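Side-chain contacts in polyporopepsin (Irpex lacteus, PDB 1WKR), which is a pepsin-like aspartic endopeptidase that cleaves proteins with broad specificity and clots milk: residues I273-R276 with N277-T280; T76-G80 with S81-P85. All coordinates share one frame; numbering follows the deposited sequence.

Contact 1. Residues I273-R276 with N277-T280; sequences IWPR and NLNT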
loop_
_atom_site.group_PDB
_atom_site.type_symbol
_atom_site.label_atom_id
_atom_site.label_comp_id
_atom_site.label_asym_id
_atom_site.label_seq_id
_atom_site.Cartn_x
_atom_site.Cartn_y
_atom_site.Cartn_z
ATOM N N ILE A 273 -9.061 -2.174 14.564
ATOM C CA ILE A 273 -8.867 -0.969 15.405
ATOM C C ILE A 273 -7.460 -0.443 15.258
ATOM O O ILE A 273 -6.504 -1.174 14.972
ATOM C CB ILE A 273 -9.268 -1.201 16.900
ATOM C CG1 ILE A 273 -8.154 -1.901 17.692
ATOM C CG2 ILE A 273 -10.612 -1.907 16.948
ATOM C CD1 ILE A 273 -8.479 -2.043 19.168
ATOM N N TRP A 274 -7.309 0.896 15.467
ATOM C CA TRP A 274 -6.017 1.546 15.508
ATOM C C TRP A 274 -5.250 1.091 16.758
ATOM O O TRP A 274 -5.929 0.879 17.810
ATOM C CB TRP A 274 -6.228 3.067 15.503
ATOM C CG TRP A 274 -4.994 3.887 15.491
ATOM C CD1 TRP A 274 -4.290 4.339 16.532
ATOM C CD2 TRP A 274 -4.267 4.307 14.306
ATOM N NE1 TRP A 274 -3.142 5.016 16.123
ATOM C CE2 TRP A 274 -3.130 4.985 14.770
ATOM C CE3 TRP A 274 -4.434 4.124 12.939
ATOM C CZ2 TRP A 274 -2.118 5.537 13.875
ATOM C CZ3 TRP A 274 -3.531 4.706 12.045
ATOM C CH2 TRP A 274 -2.363 5.336 12.512
ATOM N N PRO A 275 -3.958 0.916 16.725
ATOM C CA PRO A 275 -3.218 0.509 17.948
ATOM C C PRO A 275 -3.432 1.507 19.074
ATOM O O PRO A 275 -3.023 2.676 18.993
ATOM C CB PRO A 275 -1.758 0.473 17.467
ATOM C CG PRO A 275 -1.687 1.264 16.194
ATOM C CD PRO A 275 -3.051 1.027 15.566
ATOM N N ARG A 276 -4.099 1.040 20.148
ATOM C CA ARG A 276 -4.568 1.973 21.161
ATOM C C ARG A 276 -3.448 2.657 21.951
ATOM O O ARG A 276 -3.639 3.837 22.345
ATOM C CB ARG A 276 -5.504 1.270 22.120
ATOM C CG ARG A 276 -6.851 0.979 21.466
ATOM C CD ARG A 276 -7.769 0.125 22.310
ATOM N NE ARG A 276 -7.320 -1.286 22.295
ATOM C CZ ARG A 276 -8.062 -2.292 22.786
ATOM N NH1 ARG A 276 -9.194 -2.052 23.448
ATOM N NH2 ARG A 276 -7.677 -3.543 22.588
ATOM N N ASN A 277 -2.300 2.048 22.050
ATOM C CA ASN A 277 -1.185 2.737 22.743
ATOM C C ASN A 277 -0.680 3.821 21.931
ATOM O O ASN A 277 0.110 4.677 22.457
ATOM C CB ASN A 277 -0.092 1.756 23.169
ATOM C CG ASN A 277 0.764 1.288 22.093
ATOM O OD1 ASN A 277 0.325 0.703 21.045
ATOM N ND2 ASN A 277 2.085 1.549 22.123
ATOM N N LEU A 278 -1.041 3.972 20.646
ATOM C CA LEU A 278 -0.673 5.011 19.692
ATOM C C LEU A 278 -1.809 5.870 19.305
ATOM O O LEU A 278 -1.804 6.537 18.277
ATOM C CB LEU A 278 0.021 4.342 18.489
ATOM C CG LEU A 278 1.258 3.531 18.806
ATOM C CD1 LEU A 278 1.717 2.730 17.524
ATOM C CD2 LEU A 278 2.391 4.489 19.278
ATOM N N ASN A 279 -2.903 5.902 20.120
ATOM C CA ASN A 279 -4.034 6.711 19.794
ATOM C C ASN A 279 -3.698 8.229 19.623
ATOM O O ASN A 279 -4.329 8.931 18.877
ATOM C CB ASN A 279 -5.178 6.584 20.835
ATOM C CG ASN A 279 -6.010 5.374 20.662
ATOM O OD1 ASN A 279 -5.963 4.687 19.606
ATOM N ND2 ASN A 279 -6.820 5.021 21.671
ATOM N N THR A 280 -2.624 8.680 20.369
ATOM C CA THR A 280 -2.326 10.135 20.252
ATOM C C THR A 280 -1.805 10.405 18.864
ATOM O O THR A 280 -1.936 11.590 18.419
ATOM C CB THR A 280 -1.271 10.558 21.307
ATOM O OG1 THR A 280 -0.187 9.820 21.157
ATOM C CG2 THR A 280 -1.826 10.392 22.567
HETATM O O HOH W 1 -7.947 2.666 18.648
#

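Contact 2. Residues T76-G80 with S81-P85; sequences TVTLG and SLTIP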
loop_
_atom_site.group_PDB
_atom_site.type_symbol
_atom_site.label_atom_id
_atom_site.label_comp_id
_atom_site.label_asym_id
_atom_site.label_seq_id
_atom_site.Cartn_x
_atom_site.Cartn_y
_atom_site.Cartn_z
ATOM N N THR A 76 21.066 5.445 -10.855
ATOM C CA THR A 76 21.263 4.098 -10.290
ATOM C C THR A 76 20.539 4.058 -8.975
ATOM O O THR A 76 20.781 4.876 -8.071
ATOM C CB THR A 76 22.740 3.827 -10.105
ATOM O OG1 THR A 76 23.305 3.736 -11.425
ATOM C CG2 THR A 76 22.998 2.485 -9.424
ATOM N N VAL A 77 19.661 3.070 -8.816
ATOM C CA VAL A 77 18.854 2.885 -7.576
ATOM C C VAL A 77 19.241 1.605 -6.924
ATOM O O VAL A 77 19.310 0.535 -7.617
ATOM C CB VAL A 77 17.363 2.880 -8.006
ATOM C CG1 VAL A 77 16.470 2.411 -6.863
ATOM C CG2 VAL A 77 16.983 4.303 -8.464
ATOM N N THR A 78 19.433 1.613 -5.618
ATOM C CA THR A 78 19.819 0.413 -4.839
ATOM C C THR A 78 18.761 0.106 -3.823
ATOM O O THR A 78 18.290 0.982 -3.089
ATOM C CB THR A 78 21.150 0.702 -4.081
ATOM O OG1 THR A 78 22.186 1.096 -5.070
ATOM C CG2 THR A 78 21.677 -0.492 -3.444
ATOM N N LEU A 79 18.334 -1.156 -3.834
ATOM C CA LEU A 79 17.320 -1.687 -2.929
ATOM C C LEU A 79 17.981 -2.910 -2.258
ATOM O O LEU A 79 18.109 -3.977 -2.850
ATOM C CB LEU A 79 16.077 -2.156 -3.735
ATOM C CG LEU A 79 15.308 -0.976 -4.345
ATOM C CD1 LEU A 79 14.307 -1.439 -5.426
ATOM C CD2 LEU A 79 14.552 -0.272 -3.220
ATOM N N GLY A 80 18.377 -2.725 -1.013
ATOM C CA GLY A 80 19.141 -3.830 -0.312
ATOM C C GLY A 80 20.340 -4.142 -1.100
ATOM O O GLY A 80 21.224 -3.163 -1.382
ATOM N N SER A 81 20.561 -5.346 -1.564
ATOM C CA SER A 81 21.675 -5.809 -2.383
ATOM C C SER A 81 21.449 -5.796 -3.809
ATOM O O SER A 81 22.223 -6.326 -4.674
ATOM C CB SER A 81 22.193 -7.216 -1.960
ATOM O OG SER A 81 21.203 -8.074 -2.335
ATOM N N LEU A 82 20.307 -5.233 -4.256
ATOM C CA LEU A 82 19.927 -5.179 -5.690
ATOM C C LEU A 82 20.232 -3.801 -6.202
ATOM O O LEU A 82 19.966 -2.771 -5.535
ATOM C CB LEU A 82 18.450 -5.514 -5.851
ATOM C CG LEU A 82 18.015 -6.858 -5.207
ATOM C CD1 LEU A 82 16.523 -7.012 -5.498
ATOM C CD2 LEU A 82 18.765 -8.061 -5.806
ATOM N N THR A 83 20.726 -3.736 -7.423
ATOM C CA THR A 83 21.062 -2.419 -8.074
ATOM C C THR A 83 20.404 -2.328 -9.383
ATOM O O THR A 83 20.449 -3.322 -10.218
ATOM C CB THR A 83 22.566 -2.308 -8.217
ATOM O OG1 THR A 83 23.159 -2.391 -6.865
ATOM C CG2 THR A 83 22.985 -1.014 -8.779
ATOM N N ILE A 84 19.819 -1.191 -9.723
ATOM C CA ILE A 84 19.179 -0.918 -10.969
ATOM C C ILE A 84 19.861 0.244 -11.633
ATOM O O ILE A 84 19.616 1.406 -11.235
ATOM C CB ILE A 84 17.671 -0.532 -10.799
ATOM C CG1 ILE A 84 16.972 -1.592 -9.959
ATOM C CG2 ILE A 84 17.034 -0.368 -12.167
ATOM C CD1 ILE A 84 15.617 -1.066 -9.409
ATOM N N PRO A 85 20.710 0.037 -12.610
ATOM C CA PRO A 85 21.317 1.169 -13.338
ATOM C C PRO A 85 20.139 1.795 -14.273
ATOM O O PRO A 85 19.339 1.007 -14.776
ATOM C CB PRO A 85 22.439 0.496 -14.197
ATOM C CG PRO A 85 22.268 -1.001 -14.135
ATOM C CD PRO A 85 21.248 -1.296 -13.076
#

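Contact 1. Residues I273-R276 with N277-T280
The indole N-H of W274 reaches the carbonyl oxygen of L278, with NE1 3.0 Å from O. That oxygen lies near the ring plane, whereas the N-H comes in from above the plane of the carbonyl. W274 gets there by setting CG anti to its backbone N (chi1 -178°), which turns the NE1/CD1 edge of the ring toward the turn that follows. Beside NE1, ring atom CD1 meets OD1 of N279 at 3.5 Å, the amide and ring planes lying 31° apart. A water links the same OD1 to the backbone O of W274, while ND2 turns to the carbonyl oxygens of S285 and S288. The chain here forms a 3-10 turn in the loop between strands 263-267 and 289-295: L278 N bonds to P275 O at 2.9 Å and N279 N to R276 O at 3.1 Å. Replacing W274 with a phenylalanine would probably leave L278 O without its indole donor and the turn less firmly tied to the ring. The ring of P275 packs against L278, CG to CD1 at 3.9 Å. R276 starts alongside N279, then bends at chi3, and its NE forms a salt bridge with the terminal carboxylate of N340.

Contact 2. Residues T76-G80 with S81-P85
T76 and T83 share one rotamer, each with OG1 beside the backbone N (chi1 -68° and -60°), which leaves CG2 anti to that N, bringing their methyls together across the two strands, CG2 to CG2 at 3.6 Å. T78 adopts the same rotamer and runs side by side with T83, their hydroxyl oxygens 4.0 Å apart, too far for a hydrogen bond. T78 and T83 form a non-hydrogen-bonded pair; branched at CB, both suit an extended strand, and their hydroxyls suit the more exposed face of the sheet. V77, L79, L82 and I84 occupy the other face, where apolar side chains can be buried. CG1 of I84 stands beside its backbone N, and from there CD1 comes within 4.2 Å of L79 CD1, with a looser approach to V77 CG1. Helix 128-134 packs on L82 and I84, while V18 of strand 14-20 touches V77 and L79.

The backbone fixes this register. V77 and I84 exchange two bonds, V77 N to I84 O at 2.9 Å and I84 N to V77 O at 2.8 Å; in the second the donor sits nearly in line with the V77 C=O bond. L79 and L82 likewise exchange a pair, with L82 N 2.9 Å from L79 O. Between them, G80 takes a positive phi (57°), a conformation in which a beta carbon would clash with S81 N. S81 takes the exposed second corner. This is a beta hairpin whose two-residue loop, G80-S81, forms a type II' turn, joining strands 67-79 and 82-96 of the pepsin-like fold.

Contacts 1 and 2 are independent pieces of local structure: their centres lie 35 Å apart, their nearest atoms are about 24 Å apart, and nothing in one touches the other. In the two-lobed pepsin architecture they fall in different halves of the chain, contact 2 following the catalytic D32 in sequence and contact 1 following the catalytic D212. Each is peripheral, their centres about 20 Å (contact 1) and 21 Å (contact 2) from the centre of the chain, and away from both active-site aspartates. Both rest on backbone hydrogen bonds, i to i+3 in the 3-10 turn and cross-strand pairs in the hairpin; contact 1 adds an indole bond and a water.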